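Local structure of putative beta-glucosidase (Bifidobacterium adolescentis, 5WAB) at residues 451-456 / 494-499; 115-120 / 500-505; 315-320 / 468-473; 109-114 / 122-127. The protein hydrolyses terminal beta-glucosidic linkages as a member of glycoside hydrolase family 3 and may also release arabinopyranose from ginsenosides. All coordinates share one frame; numbering follows the deposited sequence.

Interaction 1. Residues 451-456 / 494-499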
loop_
_atom_site.group_PDB
_atom_site.type_symbol
_atom_site.label_atom_id
_atom_site.label_comp_id
_atom_site.label_asym_id
_atom_site.label_seq_id
_atom_site.Cartn_x
_atom_site.Cartn_y
_atom_site.Cartn_z
ATOM N N GLY A 451 2.655 -6.996 10.789
ATOM C CA GLY A 451 2.528 -5.822 9.945
ATOM C C GLY A 451 3.283 -5.895 8.637
ATOM O O GLY A 451 2.919 -5.196 7.687
ATOM N N SER A 452 4.325 -6.722 8.560
ATOM C CA SER A 452 5.071 -6.900 7.322
ATOM C C SER A 452 5.520 -8.352 7.232
ATOM O O SER A 452 5.288 -9.150 8.144
ATOM C CB SER A 452 6.256 -5.934 7.240
ATOM O OG SER A 452 6.814 -5.950 5.936
ATOM N N VAL A 453 6.167 -8.689 6.110
ATOM C CA VAL A 453 6.470 -10.081 5.785
ATOM C C VAL A 453 7.235 -10.738 6.920
ATOM O O VAL A 453 8.239 -10.205 7.404
ATOM C CB VAL A 453 7.271 -10.164 4.473
ATOM C CG1 VAL A 453 7.909 -11.520 4.334
ATOM C CG2 VAL A 453 6.369 -9.919 3.288
ATOM N N VAL A 454 6.763 -11.907 7.341
ATOM C CA VAL A 454 7.532 -12.784 8.209
ATOM C C VAL A 454 7.906 -14.024 7.407
ATOM O O VAL A 454 7.220 -14.403 6.450
ATOM C CB VAL A 454 6.770 -13.166 9.497
ATOM C CG1 VAL A 454 6.413 -11.917 10.294
ATOM C CG2 VAL A 454 5.531 -13.993 9.172
ATOM N N SER A 455 9.021 -14.641 7.783
ATOM C CA SER A 455 9.423 -15.894 7.165
ATOM C C SER A 455 8.476 -17.012 7.583
ATOM O O SER A 455 7.997 -17.055 8.721
ATOM C CB SER A 455 10.850 -16.239 7.569
ATOM O OG SER A 455 10.988 -16.147 8.977
ATOM N N VAL A 456 8.201 -17.922 6.650
ATOM C CA VAL A 456 7.262 -19.009 6.872
ATOM C C VAL A 456 7.916 -20.374 6.695
ATOM O O VAL A 456 7.716 -21.274 7.518
ATOM C CB VAL A 456 6.031 -18.873 5.950
ATOM C CG1 VAL A 456 5.064 -20.020 6.186
ATOM C CG2 VAL A 456 5.338 -17.531 6.170
ATOM N N LEU A 494 -1.053 -12.184 -2.297
ATOM C CA LEU A 494 0.073 -11.456 -1.727
ATOM C C LEU A 494 0.331 -10.172 -2.506
ATOM O O LEU A 494 0.498 -10.193 -3.729
ATOM C CB LEU A 494 1.329 -12.331 -1.732
ATOM C CG LEU A 494 1.419 -13.448 -0.694
ATOM C CD1 LEU A 494 2.737 -14.181 -0.831
ATOM C CD2 LEU A 494 1.260 -12.892 0.710
ATOM N N ALA A 495 0.334 -9.052 -1.786
ATOM C CA ALA A 495 0.807 -7.773 -2.295
ATOM C C ALA A 495 2.295 -7.579 -2.031
ATOM O O ALA A 495 2.844 -6.513 -2.341
ATOM C CB ALA A 495 0.010 -6.628 -1.669
ATOM N N GLN A 496 2.945 -8.601 -1.476
ATOM C CA GLN A 496 4.337 -8.577 -1.059
ATOM C C GLN A 496 4.914 -9.962 -1.306
ATOM O O GLN A 496 4.240 -10.970 -1.067
ATOM C CB GLN A 496 4.434 -8.204 0.426
ATOM C CG GLN A 496 5.630 -7.369 0.847
ATOM C CD GLN A 496 5.483 -6.833 2.271
ATOM O OE1 GLN A 496 4.433 -6.981 2.899
ATOM N NE2 GLN A 496 6.541 -6.218 2.787
ATOM N N THR A 497 6.151 -10.013 -1.789
ATOM C CA THR A 497 6.845 -11.284 -1.951
ATOM C C THR A 497 7.294 -11.813 -0.595
ATOM O O THR A 497 7.814 -11.062 0.234
ATOM C CB THR A 497 8.058 -11.121 -2.865
ATOM O OG1 THR A 497 7.626 -10.764 -4.183
ATOM C CG2 THR A 497 8.874 -12.417 -2.920
ATOM N N ILE A 498 7.102 -13.112 -0.370
ATOM C CA ILE A 498 7.669 -13.765 0.810
ATOM C C ILE A 498 8.928 -14.518 0.395
ATOM O O ILE A 498 8.833 -15.599 -0.205
ATOM C CB ILE A 498 6.669 -14.717 1.473
ATOM C CG1 ILE A 498 5.390 -13.980 1.848
ATOM C CG2 ILE A 498 7.298 -15.336 2.709
ATOM C CD1 ILE A 498 4.388 -14.856 2.583
ATOM N N PRO A 499 10.115 -14.014 0.709
ATOM C CA PRO A 499 11.343 -14.645 0.219
ATOM C C PRO A 499 11.772 -15.804 1.110
ATOM O O PRO A 499 11.280 -15.988 2.223
ATOM C CB PRO A 499 12.359 -13.504 0.271
ATOM C CG PRO A 499 11.897 -12.680 1.437
ATOM C CD PRO A 499 10.389 -12.769 1.449
HETATM O O HOH W 1 3.694 -4.866 4.724
HETATM O O HOH W 2 10.156 -17.754 4.439
#

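Interaction 2. Residues 115-120 / 500-505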
loop_
_atom_site.group_PDB
_atom_site.type_symbol
_atom_site.label_atom_id
_atom_site.label_comp_id
_atom_site.label_asym_id
_atom_site.label_seq_id
_atom_site.Cartn_x
_atom_site.Cartn_y
_atom_site.Cartn_z
ATOM N N ASN A 115 12.085 -2.860 0.725
ATOM C CA ASN A 115 12.587 -3.941 1.549
ATOM C C ASN A 115 11.550 -4.248 2.625
ATOM O O ASN A 115 11.065 -3.322 3.299
ATOM C CB ASN A 115 13.926 -3.560 2.173
ATOM C CG ASN A 115 14.544 -4.692 2.952
ATOM O OD1 ASN A 115 14.007 -5.128 3.968
ATOM N ND2 ASN A 115 15.682 -5.179 2.479
ATOM N N PRO A 116 11.191 -5.520 2.824
ATOM C CA PRO A 116 10.121 -5.847 3.780
ATOM C C PRO A 116 10.457 -5.507 5.218
ATOM O O PRO A 116 9.558 -5.550 6.063
ATOM C CB PRO A 116 9.939 -7.361 3.595
ATOM C CG PRO A 116 11.246 -7.833 3.080
ATOM C CD PRO A 116 11.785 -6.726 2.223
ATOM N N LEU A 117 11.715 -5.187 5.526
ATOM C CA LEU A 117 12.099 -4.771 6.869
ATOM C C LEU A 117 11.694 -3.339 7.183
ATOM O O LEU A 117 11.864 -2.905 8.328
ATOM C CB LEU A 117 13.608 -4.915 7.063
ATOM C CG LEU A 117 14.204 -6.321 7.032
ATOM C CD1 LEU A 117 15.707 -6.221 7.213
ATOM C CD2 LEU A 117 13.586 -7.221 8.100
ATOM N N GLY A 118 11.194 -2.595 6.201
ATOM C CA GLY A 118 10.789 -1.217 6.416
ATOM C C GLY A 118 9.766 -1.058 7.523
ATOM O O GLY A 118 8.730 -1.725 7.519
ATOM N N GLY A 119 10.047 -0.165 8.473
ATOM C CA GLY A 119 9.213 -0.051 9.658
ATOM C C GLY A 119 7.777 0.361 9.384
ATOM O O GLY A 119 6.882 0.036 10.165
ATOM N N ARG A 120 7.533 1.086 8.286
ATOM C CA ARG A 120 6.192 1.559 7.953
ATOM C C ARG A 120 5.471 0.674 6.937
ATOM O O ARG A 120 4.423 1.080 6.425
ATOM C CB ARG A 120 6.256 2.982 7.390
ATOM C CG ARG A 120 6.775 4.044 8.333
ATOM C CD ARG A 120 5.820 4.383 9.462
ATOM N NE ARG A 120 4.662 5.170 9.040
ATOM C CZ ARG A 120 4.710 6.453 8.686
ATOM N NH1 ARG A 120 5.867 7.112 8.679
ATOM N NH2 ARG A 120 3.594 7.084 8.339
ATOM N N MET A 500 12.710 -16.598 0.586
ATOM C CA MET A 500 13.301 -17.656 1.398
ATOM C C MET A 500 14.218 -17.087 2.474
ATOM O O MET A 500 14.430 -17.727 3.508
ATOM C CB MET A 500 14.059 -18.647 0.516
ATOM C CG MET A 500 13.170 -19.523 -0.367
ATOM S SD MET A 500 11.947 -20.469 0.566
ATOM C CE MET A 500 12.989 -21.607 1.472
ATOM N N ASN A 501 14.769 -15.896 2.247
ATOM C CA ASN A 501 15.757 -15.283 3.124
ATOM C C ASN A 501 15.889 -13.819 2.730
ATOM O O ASN A 501 15.873 -13.496 1.539
ATOM C CB ASN A 501 17.113 -16.001 3.017
ATOM C CG ASN A 501 18.085 -15.588 4.109
ATOM O OD1 ASN A 501 18.319 -14.402 4.338
ATOM N ND2 ASN A 501 18.643 -16.574 4.802
ATOM N N ILE A 502 16.008 -12.937 3.728
ATOM C CA ILE A 502 16.138 -11.506 3.437
ATOM C C ILE A 502 17.390 -11.225 2.618
ATOM O O ILE A 502 17.449 -10.237 1.876
ATOM C CB ILE A 502 16.130 -10.682 4.741
ATOM C CG1 ILE A 502 16.059 -9.179 4.439
ATOM C CG2 ILE A 502 17.363 -10.991 5.583
ATOM C CD1 ILE A 502 14.849 -8.758 3.631
ATOM N N ASN A 503 18.404 -12.086 2.721
ATOM C CA ASN A 503 19.624 -11.890 1.946
ATOM C C ASN A 503 19.445 -12.212 0.471
ATOM O O ASN A 503 20.403 -12.065 -0.294
ATOM C CB ASN A 503 20.759 -12.727 2.532
ATOM C CG ASN A 503 21.237 -12.198 3.862
ATOM O OD1 ASN A 503 20.922 -11.069 4.236
ATOM N ND2 ASN A 503 22.000 -13.003 4.583
ATOM N N ASP A 504 18.264 -12.664 0.055
ATOM C CA ASP A 504 17.974 -12.796 -1.365
ATOM C C ASP A 504 17.518 -11.482 -1.982
ATOM O O ASP A 504 17.626 -11.314 -3.200
ATOM C CB ASP A 504 16.912 -13.874 -1.592
ATOM C CG ASP A 504 17.353 -15.243 -1.101
ATOM O OD1 ASP A 504 18.576 -15.501 -1.053
ATOM O OD2 ASP A 504 16.472 -16.057 -0.755
ATOM N N ASP A 505 17.014 -10.560 -1.164
ATOM C CA ASP A 505 16.506 -9.284 -1.661
ATOM C C ASP A 505 17.642 -8.458 -2.251
ATOM O O ASP A 505 18.657 -8.238 -1.578
ATOM C CB ASP A 505 15.830 -8.503 -0.533
ATOM C CG ASP A 505 14.965 -7.361 -1.042
ATOM O OD1 ASP A 505 15.467 -6.519 -1.818
ATOM O OD2 ASP A 505 13.779 -7.300 -0.644
#

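Interaction 3. Residues 315-320 / 468-473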
loop_
_atom_site.group_PDB
_atom_site.type_symbol
_atom_site.label_atom_id
_atom_site.label_comp_id
_atom_site.label_asym_id
_atom_site.label_seq_id
_atom_site.Cartn_x
_atom_site.Cartn_y
_atom_site.Cartn_z
ATOM N N SER A 315 -8.587 -9.292 3.796
ATOM C CA SER A 315 -7.206 -8.971 4.107
ATOM C C SER A 315 -6.369 -10.206 4.409
ATOM O O SER A 315 -5.176 -10.070 4.690
ATOM C CB SER A 315 -7.144 -8.008 5.291
ATOM O OG SER A 315 -7.708 -6.757 4.937
ATOM N N MET A 316 -6.958 -11.400 4.345
ATOM C CA MET A 316 -6.269 -12.644 4.661
ATOM C C MET A 316 -5.837 -13.356 3.387
ATOM O O MET A 316 -6.593 -13.421 2.414
ATOM C CB MET A 316 -7.175 -13.574 5.458
ATOM C CG MET A 316 -7.965 -12.890 6.531
ATOM S SD MET A 316 -8.990 -14.084 7.383
ATOM C CE MET A 316 -10.085 -12.981 8.264
ATOM N N VAL A 317 -4.627 -13.910 3.411
ATOM C CA VAL A 317 -4.102 -14.737 2.329
ATOM C C VAL A 317 -3.902 -16.151 2.861
ATOM O O VAL A 317 -3.222 -16.347 3.877
ATOM C CB VAL A 317 -2.787 -14.178 1.766
ATOM C CG1 VAL A 317 -2.306 -15.034 0.604
ATOM C CG2 VAL A 317 -2.957 -12.731 1.353
ATOM N N LEU A 318 -4.513 -17.132 2.192
ATOM C CA LEU A 318 -4.312 -18.545 2.507
ATOM C C LEU A 318 -3.057 -19.039 1.796
ATOM O O LEU A 318 -3.035 -19.144 0.564
ATOM C CB LEU A 318 -5.531 -19.366 2.092
ATOM C CG LEU A 318 -5.541 -20.859 2.433
ATOM C CD1 LEU A 318 -5.209 -21.088 3.891
ATOM C CD2 LEU A 318 -6.889 -21.480 2.093
ATOM N N LEU A 319 -2.017 -19.364 2.563
ATOM C CA LEU A 319 -0.758 -19.777 1.955
ATOM C C LEU A 319 -0.695 -21.275 1.706
ATOM O O LEU A 319 -0.223 -21.701 0.649
ATOM C CB LEU A 319 0.417 -19.353 2.838
ATOM C CG LEU A 319 0.609 -17.848 2.997
ATOM C CD1 LEU A 319 1.786 -17.557 3.910
ATOM C CD2 LEU A 319 0.799 -17.207 1.630
ATOM N N LYS A 320 -1.159 -22.085 2.655
ATOM C CA LYS A 320 -1.079 -23.534 2.540
ATOM C C LYS A 320 -2.321 -24.126 3.186
ATOM O O LYS A 320 -2.897 -23.536 4.105
ATOM C CB LYS A 320 0.199 -24.096 3.174
ATOM C CG LYS A 320 -0.002 -24.760 4.520
ATOM C CD LYS A 320 1.287 -25.387 5.045
ATOM C CE LYS A 320 1.692 -26.630 4.266
ATOM N NZ LYS A 320 2.913 -27.266 4.853
ATOM N N GLU A 468 -2.244 -16.284 6.468
ATOM C CA GLU A 468 -1.576 -15.010 6.722
ATOM C C GLU A 468 -2.642 -13.920 6.798
ATOM O O GLU A 468 -3.206 -13.517 5.775
ATOM C CB GLU A 468 -0.542 -14.719 5.635
ATOM C CG GLU A 468 0.015 -13.297 5.621
ATOM C CD GLU A 468 0.697 -12.884 6.916
ATOM O OE1 GLU A 468 -0.014 -12.542 7.886
ATOM O OE2 GLU A 468 1.945 -12.885 6.959
ATOM N N SER A 469 -2.924 -13.446 8.012
ATOM C CA SER A 469 -4.000 -12.492 8.240
ATOM C C SER A 469 -3.503 -11.074 8.480
ATOM O O SER A 469 -4.322 -10.191 8.753
ATOM C CB SER A 469 -4.866 -12.939 9.425
ATOM O OG SER A 469 -4.113 -13.018 10.622
ATOM N N TRP A 470 -2.191 -10.840 8.384
ATOM C CA TRP A 470 -1.583 -9.521 8.534
ATOM C C TRP A 470 -2.104 -8.778 9.757
ATOM O O TRP A 470 -2.007 -9.275 10.884
ATOM C CB TRP A 470 -1.828 -8.683 7.278
ATOM C CG TRP A 470 -1.307 -9.306 6.026
ATOM C CD1 TRP A 470 -2.041 -9.886 5.038
ATOM C CD2 TRP A 470 0.065 -9.404 5.618
ATOM N NE1 TRP A 470 -1.215 -10.342 4.040
ATOM C CE2 TRP A 470 0.082 -10.058 4.372
ATOM C CE3 TRP A 470 1.279 -9.003 6.187
ATOM C CZ2 TRP A 470 1.265 -10.325 3.681
ATOM C CZ3 TRP A 470 2.451 -9.266 5.505
ATOM C CH2 TRP A 470 2.436 -9.923 4.263
ATOM N N LEU A 471 -2.650 -7.584 9.532
ATOM C CA LEU A 471 -3.377 -6.827 10.542
ATOM C C LEU A 471 -4.777 -6.564 10.008
ATOM O O LEU A 471 -4.934 -6.027 8.907
ATOM C CB LEU A 471 -2.667 -5.508 10.884
ATOM C CG LEU A 471 -1.268 -5.613 11.510
ATOM C CD1 LEU A 471 -0.655 -4.233 11.739
ATOM C CD2 LEU A 471 -1.309 -6.399 12.811
ATOM N N LEU A 472 -5.790 -6.941 10.788
ATOM C CA LEU A 472 -7.163 -7.004 10.305
ATOM C C LEU A 472 -8.041 -5.851 10.774
ATOM O O LEU A 472 -9.167 -5.722 10.287
ATOM C CB LEU A 472 -7.802 -8.329 10.735
ATOM C CG LEU A 472 -7.179 -9.596 10.146
ATOM C CD1 LEU A 472 -7.748 -10.827 10.822
ATOM C CD2 LEU A 472 -7.415 -9.660 8.648
ATOM N N GLY A 473 -7.573 -5.024 11.700
ATOM C CA GLY A 473 -8.404 -3.967 12.238
ATOM C C GLY A 473 -9.329 -4.474 13.330
ATOM O O GLY A 473 -9.193 -5.586 13.844
#

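Interaction 4. Residues 109-114 / 122-127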
loop_
_atom_site.group_PDB
_atom_site.type_symbol
_atom_site.label_atom_id
_atom_site.label_comp_id
_atom_site.label_asym_id
_atom_site.label_seq_id
_atom_site.Cartn_x
_atom_site.Cartn_y
_atom_site.Cartn_z
ATOM N N GLY A 109 -0.890 6.107 2.649
ATOM C CA GLY A 109 0.525 6.045 2.333
ATOM C C GLY A 109 0.751 5.017 1.240
ATOM O O GLY A 109 0.230 3.904 1.311
ATOM N N VAL A 110 1.487 5.420 0.206
ATOM C CA VAL A 110 1.663 4.584 -0.976
ATOM C C VAL A 110 3.142 4.342 -1.285
ATOM O O VAL A 110 3.483 3.955 -2.397
ATOM C CB VAL A 110 0.927 5.170 -2.201
ATOM C CG1 VAL A 110 -0.554 5.238 -1.946
ATOM C CG2 VAL A 110 1.458 6.552 -2.563
ATOM N N ASN A 111 4.027 4.550 -0.312
ATOM C CA ASN A 111 5.445 4.313 -0.549
ATOM C C ASN A 111 5.703 2.852 -0.898
ATOM O O ASN A 111 5.080 1.939 -0.350
ATOM C CB ASN A 111 6.277 4.708 0.667
ATOM C CG ASN A 111 6.206 6.188 0.970
ATOM O OD1 ASN A 111 5.667 6.598 1.995
ATOM N ND2 ASN A 111 6.752 6.998 0.078
ATOM N N ILE A 112 6.612 2.642 -1.849
ATOM C CA ILE A 112 6.974 1.300 -2.277
ATOM C C ILE A 112 7.680 0.573 -1.143
ATOM O O ILE A 112 8.556 1.134 -0.470
ATOM C CB ILE A 112 7.856 1.368 -3.531
ATOM C CG1 ILE A 112 7.064 1.955 -4.699
ATOM C CG2 ILE A 112 8.413 0.000 -3.878
ATOM C CD1 ILE A 112 5.809 1.175 -5.034
ATOM N N LYS A 113 7.289 -0.681 -0.912
ATOM C CA LYS A 113 7.979 -1.551 0.038
ATOM C C LYS A 113 9.215 -2.103 -0.663
ATOM O O LYS A 113 9.231 -3.216 -1.193
ATOM C CB LYS A 113 7.053 -2.652 0.528
ATOM C CG LYS A 113 5.788 -2.095 1.127
ATOM C CD LYS A 113 4.877 -3.149 1.711
ATOM C CE LYS A 113 3.557 -2.492 2.089
ATOM N NZ LYS A 113 2.573 -3.382 2.759
ATOM N N ARG A 114 10.257 -1.268 -0.708
ATOM C CA ARG A 114 11.520 -1.672 -1.314
ATOM C C ARG A 114 12.095 -2.886 -0.606
ATOM O O ARG A 114 12.537 -3.845 -1.249
ATOM C CB ARG A 114 12.506 -0.508 -1.278
ATOM C CG ARG A 114 13.953 -0.884 -1.547
ATOM C CD ARG A 114 14.812 0.371 -1.532
ATOM N NE ARG A 114 16.194 0.130 -1.930
ATOM C CZ ARG A 114 17.224 0.185 -1.094
ATOM N NH1 ARG A 114 17.024 0.486 0.180
ATOM N NH2 ARG A 114 18.455 -0.052 -1.530
ATOM N N PHE A 122 3.532 -1.721 7.307
ATOM C CA PHE A 122 2.169 -2.057 7.707
ATOM C C PHE A 122 1.163 -1.027 7.207
ATOM O O PHE A 122 -0.016 -1.363 7.023
ATOM C CB PHE A 122 2.079 -2.186 9.233
ATOM C CG PHE A 122 2.003 -0.873 9.946
ATOM C CD1 PHE A 122 3.145 -0.130 10.165
ATOM C CD2 PHE A 122 0.797 -0.393 10.418
ATOM C CE1 PHE A 122 3.086 1.075 10.827
ATOM C CE2 PHE A 122 0.730 0.813 11.080
ATOM C CZ PHE A 122 1.875 1.547 11.283
ATOM N N GLU A 123 1.622 0.206 6.958
ATOM C CA GLU A 123 0.798 1.336 6.556
ATOM C C GLU A 123 0.827 1.580 5.051
ATOM O O GLU A 123 0.108 2.459 4.564
ATOM C CB GLU A 123 1.306 2.581 7.301
ATOM C CG GLU A 123 0.417 3.809 7.369
ATOM C CD GLU A 123 1.006 4.850 8.320
ATOM O OE1 GLU A 123 1.911 4.479 9.092
ATOM O OE2 GLU A 123 0.596 6.030 8.289
ATOM N N TYR A 124 1.619 0.807 4.301
ATOM C CA TYR A 124 1.721 0.920 2.848
ATOM C C TYR A 124 1.075 -0.290 2.177
ATOM O O TYR A 124 0.627 -1.229 2.835
ATOM C CB TYR A 124 3.183 1.079 2.415
ATOM C CG TYR A 124 3.894 2.246 3.066
ATOM C CD1 TYR A 124 3.192 3.372 3.470
ATOM C CD2 TYR A 124 5.268 2.217 3.281
ATOM C CE1 TYR A 124 3.832 4.429 4.066
ATOM C CE2 TYR A 124 5.918 3.273 3.878
ATOM C CZ TYR A 124 5.193 4.375 4.266
ATOM O OH TYR A 124 5.832 5.426 4.857
ATOM N N TRP A 125 1.055 -0.276 0.842
ATOM C CA TRP A 125 0.215 -1.201 0.088
ATOM C C TRP A 125 0.981 -2.342 -0.584
ATOM O O TRP A 125 0.601 -3.504 -0.421
ATOM C CB TRP A 125 -0.607 -0.416 -0.939
ATOM C CG TRP A 125 -1.628 0.462 -0.272
ATOM C CD1 TRP A 125 -1.409 1.691 0.276
ATOM C CD2 TRP A 125 -3.023 0.186 -0.083
ATOM N NE1 TRP A 125 -2.572 2.193 0.801
ATOM C CE2 TRP A 125 -3.580 1.290 0.593
ATOM C CE3 TRP A 125 -3.854 -0.885 -0.418
ATOM C CZ2 TRP A 125 -4.929 1.354 0.937
ATOM C CZ3 TRP A 125 -5.195 -0.822 -0.071
ATOM C CH2 TRP A 125 -5.719 0.288 0.598
ATOM N N SER A 126 2.037 -2.065 -1.345
ATOM C CA SER A 126 2.654 -3.145 -2.108
ATOM C C SER A 126 4.113 -2.827 -2.396
ATOM O O SER A 126 4.590 -1.712 -2.173
ATOM C CB SER A 126 1.902 -3.406 -3.421
ATOM O OG SER A 126 2.562 -4.373 -4.221
ATOM N N GLU A 127 4.821 -3.845 -2.885
ATOM C CA GLU A 127 6.127 -3.668 -3.502
ATOM C C GLU A 127 6.017 -3.281 -4.966
ATOM O O GLU A 127 7.032 -2.934 -5.579
ATOM C CB GLU A 127 6.941 -4.961 -3.398
ATOM C CG GLU A 127 6.439 -6.070 -4.325
ATOM C CD GLU A 127 7.041 -7.435 -4.029
ATOM O OE1 GLU A 127 7.227 -7.768 -2.841
ATOM O OE2 GLU A 127 7.345 -8.170 -4.991
HETATM O O HOH W 3 2.589 0.906 -1.383
HETATM O O HOH W 4 1.721 -5.859 0.964
#

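Interaction 1. Residues 451-456 / 494-499
On the loop that leaves strand 444-449 of the C-terminal domain, Val453 packs against Gln496 and Pro499, and the pairing illustrates how one branched side chain can serve two partners. CG2 of Val453 sits over the flat face of the Gln496 amide, 3.4 Å from CD, while CG1 turns to the proline ring and lies 4.0 Å from Pro499 CD. That division follows from the first torsion, which sets CG1 anti to the backbone N (chi1 164°) and leaves CG2 beside it. Ile498 adds its CG2 methyl to the apolar side, 4.2 Å from Val453 CG1. The domain is the alpha/beta sandwich of family 3 enzymes, and here two of its loops meet beyond the end of a parallel strand, with Val454 and Val456 turned back onto Leu448. Gln496 is extended beyond CG, so its amide reaches past Val453 to the serine: NE2 donates to Ser452 OG at 3.2 Å, with an N-H...O angle of 154° and the oxygen slightly tilted from the amide plane. The same hydroxyl is also bonded to Pro116 O, so both amide and carbonyl hold it in place. Gln496 OE1 lies 2.9 Å from a water that is also near Gly451 O. At the other end a second water accepts from Val456 N at 3.0 Å and donates to Pro499 O.

Interaction 2. Residues 115-120 / 500-505
Ile502 pushes its CD1 methyl against Asn115 and Pro116, a compact example of a single aliphatic tip packed against a turn. CD1 meets the far end of the Asn115 amide, 3.7 Å from OD1, and rests 3.8 Å from Pro116 CG. Further back, Ile502 CG1 lies 4.1 Å from Leu117 CD1. The receiving surface is shaped by a type I beta turn over residues 115-118, with an Asx turn from Asn115. With CG anti to the backbone N (chi1 -175°), OD1 is brought to Leu117 N and accepts from it at 2.8 Å, in the carbonyl plane; ND2 goes to Ser507 OG. With an alanine in place of Asn115 the amide is gone, and Leu117 N and Ser507 OG would probably lose a partner and Ile502 CD1 the surface it leans on. Asp505 OD2 comes to 3.5 Å from Pro116 CD, its other oxygen being bonded to Ser507 OG. The packing stops there. Met500, Asn501 and Asn503 are exposed, and the 3-10 segment 502-504 turns that side to solvent, with its own Asx turn from Asn501 OD1 to Asn503 N. The contact joins the loop between strand 102-106 and helix 129-144 to the one between strands 498-499 and 517-519, with Tyr531 of helix 528-531 against Asp504 and Asp505.

Interaction 3. Residues 315-320 / 468-473
Trp470 turns one edge of its indole to the 315-320 segment and one face to Glu468, showing how one ring can meet two neighbours differently. Ser315 O lies in the ring plane at that edge, 3.2 Å from CD1, and Val317 CG2 approaches the same rim near NE1. Over the face stands Glu468 CG, 3.4 Å above the plane and offset toward the rim. CG gets there by standing anti to the backbone N (chi1 168°); the bend at chi2 then folds the carboxylate back so that OE1 accepts from Trp470 N at 2.8 Å, on its anti side and 30° out of the carboxylate plane; OE2 is bonded to Asn450 ND2. One antiparallel hydrogen-bonded pair, Val317 with Glu468, joins the backbones; both bonds are 2.8 Å, Val317 N to Glu468 O being nearly straight at 172° and Glu468 N to Val317 O less so. This pair belongs to the one antiparallel strand of the otherwise parallel sheet in the alpha/beta sandwich domain: 317-321 runs along its edge beside 465-468. A classic beta bulge follows, where Leu319 and Lys320 both face Ile466. Leu319 and Glu468 lie side by side pointing the same way, Leu319 CD1 4.1 Å from Glu468 CB. Met316 crosses Leu472 at about a right angle, Met316 CG to Leu472 CD2 being 3.9 Å, against helix 476-484, whose Leu480 touches both residues.

Interaction 4. Residues 109-114 / 122-127
In the loop between strand 102-106 and helix 129-144 of the barrel-type N-terminal domain, Lys113 reaches forward to the carbonyl of Tyr124, a case of a loop braced by its own carbonyls. The lysine centres an inverse gamma turn, and its N donates to Ser126 O at 3.2 Å. Its side chain, extended beyond CG, runs to NZ, which bonds Tyr124 O at 2.9 Å from above the carbonyl plane, 69° out of it. Cys121 O and a water that continues to Trp125 O share that ammonium group, probably spreading its charge over two carbonyls and a water. Such beta-alpha loops rim the substrate pocket in TIM barrels, and here the side chain of Glu123, salt-bridged to Lys153 and Arg120, lies about 5 Å from a glycerol, probably from the crystallisation liquor. The Tyr124 ring takes Asn111 CB over one face in a CH-pi contact, 3.7 Å from the centroid, the amide turned 71° from the ring. Asn111 ND2 is bonded to His154 O, and His154 is also the tyrosine's main polar partner. Replacing Tyr124 with an alanine would probably open a gap against Asn111 CB, with the CH-pi contact lost. Gly109 leaves room for the ring, since a side chain there would strike Tyr124 CE1. Gly109 O lies in the plane of the Trp125 ring, at its CD1 edge; a water links Trp125 N to Asn111 O.

In the fold
Interactions 1, 2 and 4 show how the barrel-type and sandwich domains of this enzyme are joined by their loops. Interaction 2 bridges the two domains, and touches interaction 1 where Ser452 OG lies 2.8 Å from Pro116 O and Val453 CB packs 4.0 Å from Pro116 CB. Interaction 4, in the barrel domain, meets interaction 1 through Thr497 N to Glu127 OE1 at 2.7 Å and Ala495 O to Ser126 OG at 2.9 Å. Interaction 3 lies within the sandwich and reaches interaction 1 through the Trp470 ring, while its nearest atoms stay about 8 Å from interaction 2. A glycerol bonded to Arg120 and near Glu123 perhaps marks a pocket beside 115-120 and 122-127.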